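Local coordinates for protein lipase, class 3 (Penicillium roqueforti FM164, PDB 6L7N) that probably hydrolyses the ester bonds of acylglycerols and related lipids, as a fungal class 3 lipase of the alpha/beta-hydrolase fold, at residues Trp15-Ala20 with Cys43-Glu48; Ala21-Asp26 with Ser81-Tyr86; Glu47-Thr52 with Asp72-Ala77; Pro182-Ile187 with Val214-Glu219. All blocks are in the same frame, centred on the assembly; numbering follows the deposited sequence.

Contact 1 (Trp15-Ala20 with Cys43-Glu48)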
loop_
_atom_site.group_PDB
_atom_site.type_symbol
_atom_site.label_atom_id
_atom_site.label_comp_id
_atom_site.label_asym_id
_atom_site.label_seq_id
_atom_site.Cartn_x
_atom_site.Cartn_y
_atom_site.Cartn_z
ATOM N N TRP A 15 -9.014 -3.803 -4.935
ATOM C CA TRP A 15 -7.633 -3.359 -5.154
ATOM C C TRP A 15 -6.652 -4.091 -4.244
ATOM O O TRP A 15 -5.471 -4.239 -4.590
ATOM C CB TRP A 15 -7.520 -1.844 -4.982
ATOM C CG TRP A 15 -8.263 -1.114 -6.049
ATOM C CD1 TRP A 15 -9.424 -0.409 -5.907
ATOM C CD2 TRP A 15 -7.911 -1.030 -7.442
ATOM N NE1 TRP A 15 -9.816 0.111 -7.120
ATOM C CE2 TRP A 15 -8.907 -0.259 -8.078
ATOM C CE3 TRP A 15 -6.854 -1.530 -8.207
ATOM C CZ2 TRP A 15 -8.873 0.028 -9.451
ATOM C CZ3 TRP A 15 -6.824 -1.249 -9.573
ATOM C CH2 TRP A 15 -7.824 -0.474 -10.175
ATOM N N VAL A 16 -7.120 -4.586 -3.097
ATOM C CA VAL A 16 -6.251 -5.374 -2.236
ATOM C C VAL A 16 -5.719 -6.618 -2.952
ATOM O O VAL A 16 -4.663 -7.138 -2.584
ATOM C CB VAL A 16 -6.992 -5.750 -0.938
ATOM C CG1 VAL A 16 -7.987 -6.894 -1.182
ATOM C CG2 VAL A 16 -6.000 -6.123 0.147
ATOM N N GLN A 17 -6.409 -7.097 -3.991
ATOM C CA GLN A 17 -5.936 -8.312 -4.662
ATOM C C GLN A 17 -4.694 -8.074 -5.528
ATOM O O GLN A 17 -3.923 -9.010 -5.768
ATOM C CB GLN A 17 -7.082 -8.919 -5.479
ATOM C CG GLN A 17 -8.241 -9.344 -4.579
ATOM C CD GLN A 17 -9.419 -9.900 -5.361
ATOM O OE1 GLN A 17 -9.246 -10.681 -6.294
ATOM N NE2 GLN A 17 -10.621 -9.486 -4.991
ATOM N N TYR A 18 -4.466 -6.850 -5.997
ATOM C CA TYR A 18 -3.186 -6.547 -6.630
ATOM C C TYR A 18 -2.052 -6.548 -5.605
ATOM O O TYR A 18 -0.925 -6.979 -5.900
ATOM C CB TYR A 18 -3.264 -5.199 -7.330
ATOM C CG TYR A 18 -4.018 -5.222 -8.641
ATOM C CD1 TYR A 18 -3.446 -5.762 -9.771
ATOM C CD2 TYR A 18 -5.301 -4.693 -8.739
ATOM C CE1 TYR A 18 -4.122 -5.768 -10.980
ATOM C CE2 TYR A 18 -5.987 -4.693 -9.950
ATOM C CZ TYR A 18 -5.378 -5.233 -11.063
ATOM O OH TYR A 18 -6.037 -5.264 -12.281
ATOM N N ALA A 19 -2.327 -6.054 -4.395
ATOM C CA ALA A 19 -1.358 -6.223 -3.321
ATOM C C ALA A 19 -1.105 -7.699 -3.058
ATOM O O ALA A 19 0.037 -8.116 -2.859
ATOM C CB ALA A 19 -1.846 -5.521 -2.053
ATOM N N ALA A 20 -2.162 -8.508 -3.080
ATOM C CA ALA A 20 -1.994 -9.944 -2.867
ATOM C C ALA A 20 -1.110 -10.556 -3.948
ATOM O O ALA A 20 -0.270 -11.416 -3.670
ATOM C CB ALA A 20 -3.360 -10.637 -2.828
ATOM N N CYS A 43 -6.349 -13.734 -5.546
ATOM C CA CYS A 43 -6.691 -12.556 -6.345
ATOM C C CYS A 43 -7.646 -12.910 -7.492
ATOM O O CYS A 43 -7.356 -12.606 -8.661
ATOM C CB CYS A 43 -5.424 -11.859 -6.866
ATOM S SG CYS A 43 -4.368 -12.747 -8.054
ATOM N N PRO A 44 -8.801 -13.528 -7.204
ATOM C CA PRO A 44 -9.657 -13.991 -8.315
ATOM C C PRO A 44 -10.175 -12.864 -9.194
ATOM O O PRO A 44 -10.263 -13.030 -10.416
ATOM C CB PRO A 44 -10.800 -14.721 -7.594
ATOM C CG PRO A 44 -10.830 -14.111 -6.218
ATOM C CD PRO A 44 -9.387 -13.865 -5.892
ATOM N N GLN A 45 -10.531 -11.714 -8.610
ATOM C CA GLN A 45 -11.066 -10.629 -9.432
ATOM C C GLN A 45 -9.980 -9.972 -10.279
ATOM O O GLN A 45 -10.263 -9.462 -11.376
ATOM C CB GLN A 45 -11.774 -9.609 -8.546
ATOM C CG GLN A 45 -13.023 -10.162 -7.861
ATOM C CD GLN A 45 -13.796 -9.103 -7.096
ATOM O OE1 GLN A 45 -13.221 -8.141 -6.592
ATOM N NE2 GLN A 45 -15.112 -9.272 -7.015
ATOM N N VAL A 46 -8.728 -10.006 -9.814
ATOM C CA VAL A 46 -7.628 -9.555 -10.660
ATOM C C VAL A 46 -7.513 -10.446 -11.886
ATOM O O VAL A 46 -7.473 -9.965 -13.024
ATOM C CB VAL A 46 -6.304 -9.536 -9.879
ATOM C CG1 VAL A 46 -5.157 -9.347 -10.848
ATOM C CG2 VAL A 46 -6.326 -8.425 -8.847
ATOM N N GLU A 47 -7.425 -11.757 -11.669
ATOM C CA GLU A 47 -7.337 -12.664 -12.808
ATOM C C GLU A 47 -8.537 -12.509 -13.734
ATOM O O GLU A 47 -8.392 -12.615 -14.961
ATOM C CB GLU A 47 -7.226 -14.103 -12.321
ATOM C CG GLU A 47 -5.946 -14.380 -11.558
ATOM C CD GLU A 47 -5.952 -15.751 -10.942
ATOM O OE1 GLU A 47 -6.786 -16.580 -11.376
ATOM O OE2 GLU A 47 -5.124 -15.999 -10.037
ATOM N N GLU A 48 -9.715 -12.245 -13.164
ATOM C CA GLU A 48 -10.926 -12.037 -13.954
ATOM C C GLU A 48 -10.816 -10.821 -14.861
ATOM O O GLU A 48 -11.376 -10.822 -15.963
ATOM C CB GLU A 48 -12.138 -11.897 -13.027
ATOM C CG GLU A 48 -13.416 -11.399 -13.714
ATOM C CD GLU A 48 -13.894 -12.289 -14.857
ATOM O OE1 GLU A 48 -14.876 -11.956 -15.554
ATOM O OE2 GLU A 48 -13.311 -13.349 -15.032
#

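Contact 2 (Ala21-Asp26 with Ser81-Tyr86)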
loop_
_atom_site.group_PDB
_atom_site.type_symbol
_atom_site.label_atom_id
_atom_site.label_comp_id
_atom_site.label_asym_id
_atom_site.label_seq_id
_atom_site.Cartn_x
_atom_site.Cartn_y
_atom_site.Cartn_z
ATOM N N ALA A 21 -1.285 -10.125 -5.192
ATOM C CA ALA A 21 -0.444 -10.656 -6.260
ATOM C C ALA A 21 1.012 -10.247 -6.070
ATOM O O ALA A 21 1.919 -11.013 -6.410
ATOM C CB ALA A 21 -0.968 -10.185 -7.614
ATOM N N ALA A 22 1.251 -9.061 -5.504
ATOM C CA ALA A 22 2.621 -8.603 -5.296
ATOM C C ALA A 22 3.458 -9.572 -4.469
ATOM O O ALA A 22 4.689 -9.530 -4.543
ATOM C CB ALA A 22 2.643 -7.239 -4.592
ATOM N N TYR A 23 2.833 -10.425 -3.667
ATOM C CA TYR A 23 3.618 -11.347 -2.859
ATOM C C TYR A 23 4.138 -12.542 -3.642
ATOM O O TYR A 23 5.007 -13.251 -3.133
ATOM C CB TYR A 23 2.796 -11.844 -1.675
ATOM C CG TYR A 23 2.746 -10.840 -0.542
ATOM C CD1 TYR A 23 3.725 -10.823 0.439
ATOM C CD2 TYR A 23 1.724 -9.903 -0.465
ATOM C CE1 TYR A 23 3.677 -9.897 1.486
ATOM C CE2 TYR A 23 1.670 -8.970 0.572
ATOM C CZ TYR A 23 2.651 -8.975 1.539
ATOM O OH TYR A 23 2.593 -8.056 2.569
ATOM N N TYR A 24 3.648 -12.772 -4.861
ATOM C CA TYR A 24 3.987 -13.971 -5.626
ATOM C C TYR A 24 5.219 -13.723 -6.484
ATOM O O TYR A 24 5.170 -12.910 -7.417
ATOM C CB TYR A 24 2.827 -14.390 -6.529
ATOM C CG TYR A 24 1.657 -14.995 -5.812
ATOM C CD1 TYR A 24 0.698 -14.189 -5.235
ATOM C CD2 TYR A 24 1.505 -16.374 -5.724
ATOM C CE1 TYR A 24 -0.378 -14.720 -4.584
ATOM C CE2 TYR A 24 0.420 -16.925 -5.069
ATOM C CZ TYR A 24 -0.522 -16.091 -4.505
ATOM O OH TYR A 24 -1.605 -16.608 -3.837
ATOM N N ALA A 25 6.303 -14.457 -6.203
ATOM C CA ALA A 25 7.491 -14.382 -7.052
ATOM C C ALA A 25 7.160 -14.649 -8.508
ATOM O O ALA A 25 7.787 -14.071 -9.404
ATOM C CB ALA A 25 8.555 -15.372 -6.584
ATOM N N ASP A 26 6.187 -15.528 -8.762
ATOM C CA ASP A 26 5.751 -15.782 -10.134
ATOM C C ASP A 26 5.263 -14.515 -10.819
ATOM O O ASP A 26 5.334 -14.411 -12.045
ATOM C CB ASP A 26 4.634 -16.812 -10.144
ATOM C CG ASP A 26 4.855 -17.899 -9.139
ATOM O OD1 ASP A 26 6.014 -18.362 -9.024
ATOM O OD2 ASP A 26 3.883 -18.297 -8.445
ATOM N N SER A 81 2.244 -1.859 -8.144
ATOM C CA SER A 81 2.076 -2.621 -6.914
ATOM C C SER A 81 3.427 -2.880 -6.268
ATOM O O SER A 81 4.370 -3.313 -6.952
ATOM C CB SER A 81 1.372 -3.947 -7.190
ATOM O OG SER A 81 1.423 -4.784 -6.053
ATOM N N PHE A 82 3.503 -2.636 -4.952
ATOM C CA PHE A 82 4.720 -2.817 -4.166
ATOM C C PHE A 82 4.534 -3.863 -3.076
ATOM O O PHE A 82 3.554 -3.813 -2.319
ATOM C CB PHE A 82 5.149 -1.511 -3.477
ATOM C CG PHE A 82 5.605 -0.441 -4.409
ATOM C CD1 PHE A 82 6.900 -0.428 -4.898
ATOM C CD2 PHE A 82 4.744 0.578 -4.777
ATOM C CE1 PHE A 82 7.319 0.578 -5.753
ATOM C CE2 PHE A 82 5.154 1.578 -5.616
ATOM C CZ PHE A 82 6.448 1.580 -6.115
ATOM N N ARG A 83 5.493 -4.778 -2.977
ATOM C CA ARG A 83 5.676 -5.651 -1.827
ATOM C C ARG A 83 6.987 -5.269 -1.152
ATOM O O ARG A 83 8.027 -5.164 -1.816
ATOM C CB ARG A 83 5.699 -7.129 -2.251
ATOM C CG ARG A 83 5.622 -8.119 -1.100
ATOM C CD ARG A 83 6.628 -9.276 -1.257
ATOM N NE ARG A 83 7.992 -8.844 -0.962
ATOM C CZ ARG A 83 9.089 -9.453 -1.392
ATOM N NH1 ARG A 83 10.289 -8.972 -1.072
ATOM N NH2 ARG A 83 8.997 -10.555 -2.122
ATOM N N GLY A 84 6.936 -5.040 0.155
ATOM C CA GLY A 84 8.125 -4.772 0.932
ATOM C C GLY A 84 8.692 -6.042 1.532
ATOM O O GLY A 84 8.296 -7.160 1.199
ATOM N N SER A 85 9.634 -5.858 2.455
ATOM C CA SER A 85 10.184 -7.006 3.151
ATOM C C SER A 85 9.073 -7.769 3.856
ATOM O O SER A 85 8.204 -7.173 4.496
ATOM C CB SER A 85 11.232 -6.562 4.163
ATOM O OG SER A 85 11.556 -7.646 5.015
ATOM N N TYR A 86 9.087 -9.092 3.733
ATOM C CA TYR A 86 8.155 -9.909 4.497
ATOM C C TYR A 86 8.694 -10.274 5.881
ATOM O O TYR A 86 8.054 -11.046 6.599
ATOM C CB TYR A 86 7.764 -11.172 3.721
ATOM C CG TYR A 86 8.890 -11.918 3.037
ATOM C CD1 TYR A 86 9.709 -12.784 3.752
ATOM C CD2 TYR A 86 9.112 -11.783 1.667
ATOM C CE1 TYR A 86 10.734 -13.473 3.136
ATOM C CE2 TYR A 86 10.137 -12.473 1.038
ATOM C CZ TYR A 86 10.945 -13.316 1.781
ATOM O OH TYR A 86 11.966 -14.016 1.176
HETATM O O HOH W 1 4.748 -5.747 1.679
HETATM O O HOH W 2 7.048 -12.753 -1.457
#

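Contact 3 (Glu47-Thr52 with Asp72-Ala77)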
loop_
_atom_site.group_PDB
_atom_site.type_symbol
_atom_site.label_atom_id
_atom_site.label_comp_id
_atom_site.label_asym_id
_atom_site.label_seq_id
_atom_site.Cartn_x
_atom_site.Cartn_y
_atom_site.Cartn_z
ATOM N N GLU A 47 -7.425 -11.757 -11.669
ATOM C CA GLU A 47 -7.337 -12.664 -12.808
ATOM C C GLU A 47 -8.537 -12.509 -13.734
ATOM O O GLU A 47 -8.392 -12.615 -14.961
ATOM C CB GLU A 47 -7.226 -14.103 -12.321
ATOM C CG GLU A 47 -5.946 -14.380 -11.558
ATOM C CD GLU A 47 -5.952 -15.751 -10.942
ATOM O OE1 GLU A 47 -6.786 -16.580 -11.376
ATOM O OE2 GLU A 47 -5.124 -15.999 -10.037
ATOM N N GLU A 48 -9.715 -12.245 -13.164
ATOM C CA GLU A 48 -10.926 -12.037 -13.954
ATOM C C GLU A 48 -10.816 -10.821 -14.861
ATOM O O GLU A 48 -11.376 -10.822 -15.963
ATOM C CB GLU A 48 -12.138 -11.897 -13.027
ATOM C CG GLU A 48 -13.416 -11.399 -13.714
ATOM C CD GLU A 48 -13.894 -12.289 -14.857
ATOM O OE1 GLU A 48 -14.876 -11.956 -15.554
ATOM O OE2 GLU A 48 -13.311 -13.349 -15.032
ATOM N N ALA A 49 -10.113 -9.775 -14.421
ATOM C CA ALA A 49 -9.888 -8.638 -15.312
ATOM C C ALA A 49 -8.975 -8.969 -16.489
ATOM O O ALA A 49 -8.913 -8.185 -17.444
ATOM C CB ALA A 49 -9.296 -7.464 -14.526
ATOM N N GLY A 50 -8.237 -10.080 -16.439
ATOM C CA GLY A 50 -7.269 -10.359 -17.489
ATOM C C GLY A 50 -5.991 -9.544 -17.428
ATOM O O GLY A 50 -5.176 -9.615 -18.350
ATOM N N ALA A 51 -5.781 -8.779 -16.362
ATOM C CA ALA A 51 -4.632 -7.882 -16.278
ATOM C C ALA A 51 -3.310 -8.613 -16.510
ATOM O O ALA A 51 -3.117 -9.741 -16.045
ATOM C CB ALA A 51 -4.640 -7.207 -14.904
ATOM N N THR A 52 -2.396 -7.955 -17.238
ATOM C CA THR A 52 -1.099 -8.503 -17.624
ATOM C C THR A 52 0.045 -7.616 -17.136
ATOM O O THR A 52 -0.110 -6.403 -16.967
ATOM C CB THR A 52 -0.986 -8.644 -19.144
ATOM O OG1 THR A 52 -1.062 -7.351 -19.750
ATOM C CG2 THR A 52 -2.117 -9.492 -19.676
ATOM N N ASP A 72 -4.846 -3.050 -16.515
ATOM C CA ASP A 72 -6.168 -3.608 -16.275
ATOM C C ASP A 72 -7.101 -2.916 -17.266
ATOM O O ASP A 72 -7.493 -1.762 -17.056
ATOM C CB ASP A 72 -6.557 -3.362 -14.820
ATOM C CG ASP A 72 -7.949 -3.822 -14.484
ATOM O OD1 ASP A 72 -8.774 -4.084 -15.399
ATOM O OD2 ASP A 72 -8.209 -3.920 -13.269
ATOM N N HIS A 73 -7.414 -3.609 -18.363
ATOM C CA HIS A 73 -8.314 -3.073 -19.376
ATOM C C HIS A 73 -9.772 -3.116 -18.952
ATOM O O HIS A 73 -10.590 -2.370 -19.505
ATOM C CB HIS A 73 -8.135 -3.849 -20.686
ATOM C CG HIS A 73 -6.778 -3.693 -21.290
ATOM N ND1 HIS A 73 -6.328 -2.496 -21.796
ATOM C CD2 HIS A 73 -5.766 -4.577 -21.453
ATOM C CE1 HIS A 73 -5.100 -2.648 -22.257
ATOM N NE2 HIS A 73 -4.733 -3.901 -22.057
ATOM N N ALA A 74 -10.124 -3.980 -18.005
ATOM C CA ALA A 74 -11.495 -3.991 -17.511
ATOM C C ALA A 74 -11.804 -2.721 -16.730
ATOM O O ALA A 74 -12.866 -2.114 -16.917
ATOM C CB ALA A 74 -11.734 -5.233 -16.651
ATOM N N ASN A 75 -10.883 -2.288 -15.869
ATOM C CA ASN A 75 -11.107 -1.119 -15.026
ATOM C C ASN A 75 -10.340 0.110 -15.503
ATOM O O ASN A 75 -10.323 1.126 -14.800
ATOM C CB ASN A 75 -10.758 -1.451 -13.572
ATOM C CG ASN A 75 -11.612 -2.586 -13.016
ATOM O OD1 ASN A 75 -12.808 -2.414 -12.776
ATOM N ND2 ASN A 75 -11.004 -3.754 -12.825
ATOM N N GLU A 76 -9.727 0.047 -16.685
ATOM C CA GLU A 76 -9.020 1.173 -17.294
ATOM C C GLU A 76 -7.998 1.768 -16.323
ATOM O O GLU A 76 -8.031 2.950 -15.979
ATOM C CB GLU A 76 -10.006 2.245 -17.787
ATOM C CG GLU A 76 -10.809 1.818 -19.031
ATOM C CD GLU A 76 -11.296 2.997 -19.883
ATOM O OE1 GLU A 76 -10.513 3.942 -20.130
ATOM O OE2 GLU A 76 -12.464 2.976 -20.328
ATOM N N ALA A 77 -7.086 0.917 -15.866
ATOM C CA ALA A 77 -6.103 1.373 -14.893
ATOM C C ALA A 77 -4.737 0.770 -15.168
ATOM O O ALA A 77 -4.623 -0.405 -15.522
ATOM C CB ALA A 77 -6.532 1.028 -13.460
HETATM O O HOH W 3 -7.006 -6.547 -18.501
#

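Contact 4 (Pro182-Ile187 with Val214-Glu219)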
loop_
_atom_site.group_PDB
_atom_site.type_symbol
_atom_site.label_atom_id
_atom_site.label_comp_id
_atom_site.label_asym_id
_atom_site.label_seq_id
_atom_site.Cartn_x
_atom_site.Cartn_y
_atom_site.Cartn_z
ATOM N N PRO A 182 3.808 17.467 8.624
ATOM C CA PRO A 182 3.691 18.180 7.345
ATOM C C PRO A 182 3.556 17.240 6.174
ATOM O O PRO A 182 2.778 17.517 5.255
ATOM C CB PRO A 182 4.989 18.983 7.240
ATOM C CG PRO A 182 5.890 18.365 8.125
ATOM C CD PRO A 182 5.150 17.630 9.195
ATOM N N LEU A 183 4.276 16.117 6.177
ATOM C CA LEU A 183 4.128 15.242 5.012
ATOM C C LEU A 183 2.754 14.584 4.993
ATOM O O LEU A 183 2.117 14.510 3.935
ATOM C CB LEU A 183 5.233 14.195 4.961
ATOM C CG LEU A 183 5.200 13.333 3.671
ATOM C CD1 LEU A 183 4.912 14.187 2.454
ATOM C CD2 LEU A 183 6.495 12.593 3.432
ATOM N N ALA A 184 2.292 14.076 6.141
ATOM C CA ALA A 184 0.937 13.539 6.212
ATOM C C ALA A 184 -0.097 14.560 5.743
ATOM O O ALA A 184 -1.027 14.216 5.000
ATOM C CB ALA A 184 0.633 13.068 7.639
ATOM N N LYS A 185 0.070 15.830 6.125
ATOM C CA LYS A 185 -0.872 16.863 5.695
ATOM C C LYS A 185 -0.811 17.078 4.185
ATOM O O LYS A 185 -1.846 17.235 3.524
ATOM C CB LYS A 185 -0.568 18.160 6.439
ATOM C CG LYS A 185 -1.494 19.317 6.171
ATOM C CD LYS A 185 -1.069 20.494 7.054
ATOM C CE LYS A 185 -1.523 21.833 6.504
ATOM N NZ LYS A 185 -2.946 22.126 6.837
ATOM N N HIS A 186 0.394 17.056 3.619
ATOM C CA HIS A 186 0.557 17.255 2.178
ATOM C C HIS A 186 -0.060 16.102 1.382
ATOM O O HIS A 186 -0.826 16.313 0.421
ATOM C CB HIS A 186 2.051 17.399 1.874
ATOM C CG HIS A 186 2.377 17.515 0.415
ATOM N ND1 HIS A 186 2.257 18.698 -0.283
ATOM C CD2 HIS A 186 2.823 16.597 -0.477
ATOM C CE1 HIS A 186 2.611 18.505 -1.542
ATOM N NE2 HIS A 186 2.965 17.238 -1.686
ATOM N N ILE A 187 0.233 14.872 1.791
ATOM C CA ILE A 187 -0.362 13.716 1.117
ATOM C C ILE A 187 -1.879 13.722 1.281
ATOM O O ILE A 187 -2.627 13.492 0.325
ATOM C CB ILE A 187 0.237 12.406 1.650
ATOM C CG1 ILE A 187 1.770 12.390 1.532
ATOM C CG2 ILE A 187 -0.413 11.209 0.919
ATOM C CD1 ILE A 187 2.418 11.178 2.176
ATOM N N VAL A 214 2.987 10.784 11.543
ATOM C CA VAL A 214 1.542 10.926 11.439
ATOM C C VAL A 214 1.086 10.217 10.174
ATOM O O VAL A 214 1.806 10.186 9.173
ATOM C CB VAL A 214 1.123 12.409 11.445
ATOM C CG1 VAL A 214 -0.346 12.589 11.089
ATOM C CG2 VAL A 214 1.338 12.962 12.832
ATOM N N HIS A 215 -0.105 9.619 10.241
ATOM C CA HIS A 215 -0.711 8.927 9.110
ATOM C C HIS A 215 -1.406 9.884 8.152
ATOM O O HIS A 215 -1.905 10.947 8.537
ATOM C CB HIS A 215 -1.773 7.935 9.573
ATOM C CG HIS A 215 -1.267 6.552 9.779
ATOM N ND1 HIS A 215 -0.624 5.838 8.789
ATOM C CD2 HIS A 215 -1.338 5.731 10.855
ATOM C CE1 HIS A 215 -0.307 4.641 9.253
ATOM N NE2 HIS A 215 -0.736 4.547 10.501
ATOM N N ILE A 216 -1.503 9.438 6.896
ATOM C CA ILE A 216 -2.440 10.035 5.951
ATOM C C ILE A 216 -3.859 9.807 6.448
ATOM O O ILE A 216 -4.193 8.729 6.962
ATOM C CB ILE A 216 -2.268 9.421 4.549
ATOM C CG1 ILE A 216 -0.800 9.394 4.120
ATOM C CG2 ILE A 216 -3.113 10.161 3.504
ATOM C CD1 ILE A 216 -0.021 10.587 4.525
ATOM N N SER A 217 -4.714 10.809 6.264
ATOM C CA SER A 217 -6.127 10.709 6.578
ATOM C C SER A 217 -6.971 10.692 5.303
ATOM O O SER A 217 -6.558 11.244 4.281
ATOM C CB SER A 217 -6.561 11.886 7.458
ATOM O OG SER A 217 -5.965 11.760 8.742
ATOM N N PRO A 218 -8.162 10.062 5.331
ATOM C CA PRO A 218 -8.706 9.345 6.497
ATOM C C PRO A 218 -8.159 7.925 6.662
ATOM O O PRO A 218 -7.293 7.486 5.898
ATOM C CB PRO A 218 -10.205 9.302 6.209
ATOM C CG PRO A 218 -10.263 9.221 4.666
ATOM C CD PRO A 218 -9.100 10.069 4.187
ATOM N N GLU A 219 -8.673 7.236 7.677
ATOM C CA GLU A 219 -8.369 5.843 7.971
ATOM C C GLU A 219 -9.628 5.010 7.746
ATOM O O GLU A 219 -10.691 5.342 8.272
ATOM C CB GLU A 219 -7.878 5.690 9.422
ATOM C CG GLU A 219 -7.855 4.253 9.964
ATOM C CD GLU A 219 -7.626 4.182 11.458
ATOM O OE1 GLU A 219 -7.566 5.245 12.102
ATOM O OE2 GLU A 219 -7.516 3.057 11.997
#

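Contact 1 (Trp15-Ala20 with Cys43-Glu48)
Val46 and Tyr18 form the tight half of this contact between two helices that cross almost at right angles (-95°). One methyl of the valine, CG2, stands over the middle of the phenol ring, 3.7 Å from the Tyr18 centroid and 4° off the ring normal, a CH-pi contact. The same methyl lies 3.5 Å from Gln17 CB, while Val46 CG1 leans on the ring at CE1. Beside it, Cys43 CB packs on Gln17 CB at 3.6 Å.

The other half is polar and opens toward solvent at Pro44 and Gln45. Extended beyond CG (chi2 178°), the Gln17 side chain carries its amide to the start of helix 44-49, where OE1 accepts from Gln45 N at 2.8 Å, in the carbonyl plane and on a lone pair. A first-turn N-H of the helix is thereby satisfied by a side chain. Gln17 NE2 reaches Gln45 OE1 only weakly, at 3.3 Å, and also donates to Asp13 O.

Cys43, the N-cap residue, is tied to Cys38 by a disulfide. Trp15, Tyr18 and Ala19 also pack on the central sheet, the first two on strand 77-83 and Ala19 on strand 140-146.

Contact 2 (Ala21-Asp26 with Ser81-Tyr86)
Ala22, toward the C-terminal part of helix 6-22, brings its methyl against strand 77-83: CB lies 3.1 Å from Ser81 OG, a close approach, and 3.9 Å from Arg83 CB. The serine hydroxyl at this point is bonded to Tyr18 O, one turn back along the same helix, so the methyl sits beside an oxygen that already has a polar partner. Ala22 O faces the start of the arginine side chain at CB.

Tyr23 follows with a broader contact. Arg83 CG lies over one face of its ring, offset toward the rim at CD1 and CE1, 3.8 Å from the Tyr23 centroid and 18° off the normal. This CH-pi contact uses the aliphatic part of the arginine; CG stands anti to the backbone N (chi1 -169°), and the chain then bends twice, bringing NE to Gly84 O at 2.8 Å. Tyr86 covers one face of the guanidinium, whose NH1 is held by Asp64 O and Asn59 OD1. Two waters complete the join. One links Tyr23 OH to Gly84 N; the other donates to Tyr23 O and accepts weakly from Arg83 NH2. Tyr23 OH also bonds His146 ND1, and its ring touches Ser147, the probable nucleophile of a GxSxG elbow.

Beyond Tyr23 the chain turns away, Tyr24 taking the N-cap position of the short helix 25-28. The contact thus lays this part of helix 6-22 on strand 77-83, which pairs with strands 66-72 and 140-146, while Phe82 packs against helix 148-161 on the opposite side of the sheet.

Contact 3 (Glu47-Thr52 with Asp72-Ala77)
With CG anti to the backbone N (chi1 176°), Asp72 swings its carboxylate to the methyl of Ala49, at the end of helix 44-49. Asp72 OD1 approaches Ala49 CB to 3.5 Å, and the methyl of Ala74 closes on the same carbon from the turn, CB to CB at 3.9 Å. Asn75 takes chi1 -60°, which turns its amide back over the turn toward the aspartate.

Two bonds then fix the carboxylate. Asn75 N donates to Asp72 OD1, meeting it from above the carboxylate plane (57° out of it), an Asx motif that closes the turn. Asn75 ND2 gives Asp72 OD2 a nearly straight bond of 2.8 Å on its syn side. The strand ends are joined by backbone bonds between Asp72 and Ala77, with Glu76 and Ala77 both facing Asp72 in a G1 beta bulge.

Farther along, Ala51 CB rests on Asp72 CA at 4.1 Å, after Gly50, with positive phi, has ended the helix. A water bridges the backbones, donating to Ala49 O and accepting from His73 N.

No direct hydrogen bond crosses between 47-52 and 72-77: the join is made by small methyls, the carboxylate lying against one of them, and one bridging water. The buried carboxylate is supplied with donors from its own turn and from Tyr18 OH, which also bonds OD2; such a set would be expected to stabilise the ionised form.

Contact 4 (Pro182-Ile187 with Val214-Glu219)
Ile216 drives its CD1 methyl into helix 181-190, between Ala184 and Ile187. The Ile216 torsions explain this reach: CG1 is anti to the carbonyl carbon (chi1 -49°), and chi2 of -38° folds the terminal methyl back toward the helix instead of extending it. CD1 ends 3.4 Å from Ile187 CB and equally close to Ile187 CD1, both tighter than usual van der Waals contact. It also reaches the backbone of the helix, at Ala184 CA.

The Ile187 side chain meets it at about a right angle. Its own CD1 is extended (chi2 174°), while its CG2 branch lies 3.7 Å from Ile216 CG1, so both branches of Ile187 border the inserted isoleucine.

One turn earlier, the short Ala184 side chain lets the loop come close. Ala184 CB lies 3.4 Å from His215 O and 3.5 Å from Val214 O, and Val214 CG1, anti to its backbone N, covers the same methyl at 3.6 Å. No hydrogen bond crosses between the two segments. Just beyond the first, Thr188 OG1 bonds both Ala184 O and Ser217 N, joining helix and loop.

Helix 181-190, which precedes strand 193-198, packs on that loop and also on helix 148-161, whose Thr154, Ala158 and Arg161 touch Ile187. This is apolar helix-to-loop packing within an alpha/beta-hydrolase fold, the loop 214-219 leading into strand 219-222 of the central sheet.

Overall arrangement
Contacts 1, 2 and 4 are buried, whereas contact 3 lies nearer the surface and is only partly buried. Contacts 1 and 2 share helix 6-22, and contacts 1 and 3 share helix 44-49; Tyr18 ties contact 1 to contact 2 by its backbone and to contact 3 by its hydroxyl. Contact 4 stands apart, across the centre of the chain, its centre about 26 Å from that of contact 1. Chemistry varies with place: contact 1 mixes a CH-pi contact with an amide at a helix start, contact 2 adds waters near the presumed catalytic serine, contact 3 joins methyls beside a carboxylate, and contact 4 is chiefly aliphatic.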